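Local atomic coordinates of acetyl-CoA hydrolase/transferase family protein (Porphyromonas gingivalis, PDB entry 2NVV), a protein that probably hydrolyses acetyl-CoA or exchanges CoA between acetate and another carboxylic acid, and binds zinc. Residues G56-A61 against F79-Q84; D75-R80 against G96-F101. One frame throughout, in Å; residues are numbered along the deposited sequence.

Contact 1 of 2, residues G56-A61 against F79-Q84; sequences GMFTGA and FRTPYQ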
loop_
_atom_site.group_PDB
_atom_site.type_symbol
_atom_site.label_atom_id
_atom_site.label_comp_id
_atom_site.label_asym_id
_atom_site.label_seq_id
_atom_site.Cartn_x
_atom_site.Cartn_y
_atom_site.Cartn_z
ATOM N N GLY A 56 -19.169 -0.383 20.813
ATOM C CA GLY A 56 -18.127 -0.252 19.813
ATOM C C GLY A 56 -18.392 -1.403 18.873
ATOM O O GLY A 56 -18.786 -2.464 19.327
HETATM N N MSE A 57 -18.174 -1.214 17.577
HETATM C CA MSE A 57 -18.450 -2.278 16.623
HETATM C C MSE A 57 -17.299 -2.652 15.708
HETATM O O MSE A 57 -16.769 -1.814 14.990
HETATM C CB MSE A 57 -19.644 -1.885 15.759
HETATM C CG MSE A 57 -20.916 -1.625 16.533
HETATM SE SE MSE A 57 -22.334 -0.934 15.402
HETATM C CE MSE A 57 -22.562 -2.478 14.257
ATOM N N PHE A 58 -16.926 -3.923 15.741
ATOM C CA PHE A 58 -15.867 -4.462 14.887
ATOM C C PHE A 58 -16.575 -5.505 14.023
ATOM O O PHE A 58 -17.211 -6.423 14.561
ATOM C CB PHE A 58 -14.786 -5.202 15.694
ATOM C CG PHE A 58 -14.026 -4.346 16.680
ATOM C CD1 PHE A 58 -14.186 -4.533 18.057
ATOM C CD2 PHE A 58 -13.102 -3.403 16.235
ATOM C CE1 PHE A 58 -13.436 -3.799 18.976
ATOM C CE2 PHE A 58 -12.343 -2.658 17.142
ATOM C CZ PHE A 58 -12.510 -2.856 18.520
ATOM N N THR A 59 -16.477 -5.375 12.702
ATOM C CA THR A 59 -17.099 -6.338 11.796
ATOM C C THR A 59 -16.084 -6.759 10.730
ATOM O O THR A 59 -14.956 -6.274 10.710
ATOM C CB THR A 59 -18.322 -5.726 11.077
ATOM O OG1 THR A 59 -17.885 -4.676 10.196
ATOM C CG2 THR A 59 -19.295 -5.158 12.069
ATOM N N GLY A 60 -16.480 -7.674 9.853
ATOM C CA GLY A 60 -15.587 -8.097 8.789
ATOM C C GLY A 60 -15.626 -7.001 7.751
ATOM O O GLY A 60 -14.611 -6.367 7.454
ATOM N N ALA A 61 -16.828 -6.775 7.227
ATOM C CA ALA A 61 -17.080 -5.734 6.242
ATOM C C ALA A 61 -18.500 -5.214 6.499
ATOM O O ALA A 61 -18.853 -4.915 7.647
ATOM C CB ALA A 61 -16.953 -6.296 4.841
ATOM N N PHE A 79 -18.568 3.671 18.002
ATOM C CA PHE A 79 -17.540 3.690 16.970
ATOM C C PHE A 79 -17.726 2.471 16.082
ATOM O O PHE A 79 -18.216 1.437 16.531
ATOM C CB PHE A 79 -16.124 3.757 17.576
ATOM C CG PHE A 79 -15.584 2.437 18.069
ATOM C CD1 PHE A 79 -15.239 1.428 17.170
ATOM C CD2 PHE A 79 -15.388 2.220 19.437
ATOM C CE1 PHE A 79 -14.703 0.219 17.612
ATOM C CE2 PHE A 79 -14.854 1.015 19.899
ATOM C CZ PHE A 79 -14.508 0.006 18.975
ATOM N N ARG A 80 -17.328 2.604 14.818
ATOM C CA ARG A 80 -17.491 1.540 13.831
ATOM C C ARG A 80 -16.265 1.305 12.939
ATOM O O ARG A 80 -15.602 2.253 12.508
ATOM C CB ARG A 80 -18.701 1.875 12.953
ATOM C CG ARG A 80 -18.995 0.885 11.850
ATOM C CD ARG A 80 -19.720 -0.332 12.382
ATOM N NE ARG A 80 -20.170 -1.181 11.283
ATOM C CZ ARG A 80 -19.363 -1.861 10.479
ATOM N NH1 ARG A 80 -19.864 -2.597 9.493
ATOM N NH2 ARG A 80 -18.057 -1.817 10.673
ATOM N N THR A 81 -15.988 0.030 12.663
ATOM C CA THR A 81 -14.874 -0.390 11.807
ATOM C C THR A 81 -15.179 -1.781 11.261
ATOM O O THR A 81 -15.882 -2.566 11.897
ATOM C CB THR A 81 -13.542 -0.508 12.565
ATOM O OG1 THR A 81 -13.659 0.092 13.855
ATOM C CG2 THR A 81 -12.438 0.178 11.794
ATOM N N PRO A 82 -14.604 -2.132 10.102
ATOM C CA PRO A 82 -13.702 -1.310 9.303
ATOM C C PRO A 82 -14.320 -0.851 7.977
ATOM O O PRO A 82 -13.768 0.013 7.288
ATOM C CB PRO A 82 -12.527 -2.245 9.099
ATOM C CG PRO A 82 -13.230 -3.552 8.824
ATOM C CD PRO A 82 -14.437 -3.558 9.762
ATOM N N TYR A 83 -15.471 -1.426 7.637
ATOM C CA TYR A 83 -16.170 -1.113 6.401
ATOM C C TYR A 83 -17.670 -1.206 6.653
ATOM O O TYR A 83 -18.123 -2.083 7.393
ATOM C CB TYR A 83 -15.776 -2.132 5.324
ATOM C CG TYR A 83 -16.380 -1.916 3.951
ATOM C CD1 TYR A 83 -15.686 -1.218 2.960
ATOM C CD2 TYR A 83 -17.634 -2.432 3.627
ATOM C CE1 TYR A 83 -16.224 -1.048 1.680
ATOM C CE2 TYR A 83 -18.178 -2.265 2.362
ATOM C CZ TYR A 83 -17.473 -1.578 1.392
ATOM O OH TYR A 83 -18.002 -1.431 0.126
ATOM N N GLN A 84 -18.437 -0.294 6.057
ATOM C CA GLN A 84 -19.888 -0.324 6.192
ATOM C C GLN A 84 -20.517 -0.025 4.844
ATOM O O GLN A 84 -19.850 0.447 3.923
ATOM C CB GLN A 84 -20.396 0.674 7.253
ATOM C CG GLN A 84 -20.101 2.154 7.017
ATOM C CD GLN A 84 -20.920 2.764 5.894
ATOM O OE1 GLN A 84 -22.143 2.547 5.800
ATOM N NE2 GLN A 84 -20.257 3.551 5.041
#
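In a beta-alpha-beta unit of the parallel sheet of the N-terminal domain, strand 55-58, helix 65-73 and strand 77-81, Met57 bonds to Phe79 and Thr81 across two neighbouring strands whose local axes run 3° apart. Met57 N donates to Phe79 O at 2.9 Å, Thr81 N to Met57 O at 3.1 Å, and Thr59 N carries the pattern past the strand end to Thr81 O. The side chains of Phe58, Phe79 and Thr81 share one face of the sheet. The Phe79 ring lies over Gly56, whose CA sits 3.6 Å from the ring centroid, and turns its edge to the face of Phe58 in a T-shaped pair with planes at 67°. Met57 and Arg80 occupy the other face, beneath helix 65-73, where Arg80 CD rests against Met57 CB and Arg80 NE forms a salt bridge with Asp68. A bend at chi2 swings the Arg80 chain forward along the sheet to the loops that follow both strands. There Thr59 CG2 sits over the centre of one guanidinium face, while Gln84 CB lies over the rim of the opposite face. A cis peptide precedes Pro82, whose ring packs on the carbonyls of Thr59 and Gly60. Two donors converge on Ala61 O: Thr59 OG1 on an in-plane lone pair at 2.7 Å, and Arg80 NH1 at 3.1 Å, tilted 30° from the carbonyl plane.

Contact 2 of 2, residues D75-R80 against G96-F101; sequences DAVKFR and GSTSYF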
loop_
_atom_site.group_PDB
_atom_site.type_symbol
_atom_site.label_atom_id
_atom_site.label_comp_id
_atom_site.label_asym_id
_atom_site.label_seq_id
_atom_site.Cartn_x
_atom_site.Cartn_y
_atom_site.Cartn_z
ATOM N N ASP A 75 -29.199 4.858 17.228
ATOM C CA ASP A 75 -28.181 5.798 17.683
ATOM C C ASP A 75 -27.383 5.160 18.826
ATOM O O ASP A 75 -27.185 5.753 19.873
ATOM C CB ASP A 75 -28.844 7.108 18.138
ATOM C CG ASP A 75 -27.827 8.215 18.440
ATOM O OD1 ASP A 75 -26.710 8.182 17.876
ATOM O OD2 ASP A 75 -28.150 9.124 19.236
ATOM N N ALA A 76 -26.921 3.935 18.598
ATOM C CA ALA A 76 -26.173 3.197 19.611
ATOM C C ALA A 76 -24.803 2.802 19.110
ATOM O O ALA A 76 -24.242 1.808 19.557
ATOM C CB ALA A 76 -26.960 1.939 20.030
ATOM N N VAL A 77 -24.260 3.581 18.188
ATOM C CA VAL A 77 -22.948 3.281 17.631
ATOM C C VAL A 77 -21.901 4.227 18.200
ATOM O O VAL A 77 -21.850 5.386 17.791
ATOM C CB VAL A 77 -22.946 3.453 16.087
ATOM C CG1 VAL A 77 -21.606 3.048 15.522
ATOM C CG2 VAL A 77 -24.067 2.650 15.464
ATOM N N LYS A 78 -21.063 3.758 19.122
ATOM C CA LYS A 78 -20.040 4.647 19.672
ATOM C C LYS A 78 -18.900 4.774 18.663
ATOM O O LYS A 78 -18.329 5.850 18.488
ATOM C CB LYS A 78 -19.523 4.149 21.034
ATOM C CG LYS A 78 -18.479 3.054 20.994
ATOM C CD LYS A 78 -17.846 2.844 22.386
ATOM C CE LYS A 78 -17.247 4.142 22.919
ATOM N NZ LYS A 78 -16.487 3.957 24.200
ATOM N N PHE A 79 -18.568 3.671 18.002
ATOM C CA PHE A 79 -17.540 3.690 16.970
ATOM C C PHE A 79 -17.726 2.471 16.082
ATOM O O PHE A 79 -18.216 1.437 16.531
ATOM C CB PHE A 79 -16.124 3.757 17.576
ATOM C CG PHE A 79 -15.584 2.437 18.069
ATOM C CD1 PHE A 79 -15.239 1.428 17.170
ATOM C CD2 PHE A 79 -15.388 2.220 19.437
ATOM C CE1 PHE A 79 -14.703 0.219 17.612
ATOM C CE2 PHE A 79 -14.854 1.015 19.899
ATOM C CZ PHE A 79 -14.508 0.006 18.975
ATOM N N ARG A 80 -17.328 2.604 14.818
ATOM C CA ARG A 80 -17.491 1.540 13.831
ATOM C C ARG A 80 -16.265 1.305 12.939
ATOM O O ARG A 80 -15.602 2.253 12.508
ATOM C CB ARG A 80 -18.701 1.875 12.953
ATOM C CG ARG A 80 -18.995 0.885 11.850
ATOM C CD ARG A 80 -19.720 -0.332 12.382
ATOM N NE ARG A 80 -20.170 -1.181 11.283
ATOM C CZ ARG A 80 -19.363 -1.861 10.479
ATOM N NH1 ARG A 80 -19.864 -2.597 9.493
ATOM N NH2 ARG A 80 -18.057 -1.817 10.673
ATOM N N GLY A 96 -21.684 13.405 11.254
ATOM C CA GLY A 96 -20.775 13.490 12.382
ATOM C C GLY A 96 -21.379 13.058 13.697
ATOM O O GLY A 96 -20.979 13.548 14.741
ATOM N N SER A 97 -22.323 12.128 13.647
ATOM C CA SER A 97 -23.009 11.643 14.852
ATOM C C SER A 97 -22.345 10.417 15.485
ATOM O O SER A 97 -22.784 9.939 16.532
ATOM C CB SER A 97 -24.477 11.317 14.529
ATOM O OG SER A 97 -25.056 12.338 13.716
ATOM N N THR A 98 -21.302 9.905 14.840
ATOM C CA THR A 98 -20.567 8.749 15.360
ATOM C C THR A 98 -19.173 8.692 14.759
ATOM O O THR A 98 -18.889 9.376 13.767
ATOM C CB THR A 98 -21.274 7.415 15.048
ATOM O OG1 THR A 98 -20.581 6.348 15.702
ATOM C CG2 THR A 98 -21.274 7.139 13.556
ATOM N N SER A 99 -18.302 7.886 15.367
ATOM C CA SER A 99 -16.929 7.729 14.890
ATOM C C SER A 99 -16.761 6.507 14.006
ATOM O O SER A 99 -17.021 5.375 14.424
ATOM C CB SER A 99 -15.945 7.610 16.053
ATOM O OG SER A 99 -15.915 8.800 16.821
ATOM N N TYR A 100 -16.300 6.749 12.787
ATOM C CA TYR A 100 -16.071 5.688 11.828
ATOM C C TYR A 100 -14.677 5.822 11.220
ATOM O O TYR A 100 -14.230 6.915 10.872
ATOM C CB TYR A 100 -17.115 5.762 10.708
ATOM C CG TYR A 100 -16.867 4.818 9.551
ATOM C CD1 TYR A 100 -17.011 3.435 9.707
ATOM C CD2 TYR A 100 -16.497 5.306 8.297
ATOM C CE1 TYR A 100 -16.797 2.564 8.641
ATOM C CE2 TYR A 100 -16.279 4.441 7.224
ATOM C CZ TYR A 100 -16.434 3.073 7.404
ATOM O OH TYR A 100 -16.261 2.215 6.343
ATOM N N PHE A 101 -13.982 4.703 11.101
ATOM C CA PHE A 101 -12.681 4.724 10.464
ATOM C C PHE A 101 -12.532 3.457 9.632
ATOM O O PHE A 101 -12.547 2.363 10.161
ATOM C CB PHE A 101 -11.548 4.879 11.497
ATOM C CG PHE A 101 -11.678 4.001 12.722
ATOM C CD1 PHE A 101 -12.620 4.287 13.705
ATOM C CD2 PHE A 101 -10.858 2.887 12.886
ATOM C CE1 PHE A 101 -12.746 3.481 14.830
ATOM C CE2 PHE A 101 -10.977 2.073 14.009
ATOM C CZ PHE A 101 -11.927 2.371 14.984
#
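Strand 77-81 and the short, weakly bonded strand 99-100 run parallel, with Arg80 abreast of Tyr100 and gripped through both backbone polar atoms: Arg80 N donates to Ser99 O at 2.8 Å and Phe101 N to Arg80 O at 3.3 Å, the latter long but nearly straight at 165°. Before this pairing begins, a side chain makes the link. Thr98 OG1, placed anti to its own N (chi1 -174°), reaches Val77 O at 2.6 Å from above the carbonyl plane, and Val77 CG1 packs against the same hydroxyl. Farther along, Arg80 and Tyr100 lie side by side and point the same way, with Arg80 CG 3.9 Å from Tyr100 CD1. The Phe101 ring sets one face over Arg80 O and brings CE1 within 4.0 Å of Phe79 CD1, the two side chains crossing at a slant. Ser99 lies on the same face of the sheet as Phe79, and its OG bonds to Glu438 of the second subunit, so the outer strand also takes part in the dimer interface. With helix 87-94 as the connection, the two strands form a beta-alpha-beta crossover at one border of a Rossmann-like parallel sheet.

How the contacts relate
Contacts 1 and 2, their centres about 10 Å apart, share strand 77-81, which pairs with 55-58 along one border and with 99-100 along the other; successive crossovers that share a strand build a sheet outward in this way. Phe79 and Arg80 serve both contacts. Beyond strand 77-81 the two contacts touch again, Tyr100 OH lying 3.3 Å from Gln84 N in a weak hydrogen bond. This end lies close to the predicted active site. The side chain of Tyr83 comes within about 3 Å of that of Asn374, a predicted CoA-binding residue, and the side chain of Ala61 is about 6 Å from that of Glu284, the predicted thioester-forming glutamate. A bound zinc ion lies about 9 Å from the Tyr100 side chain.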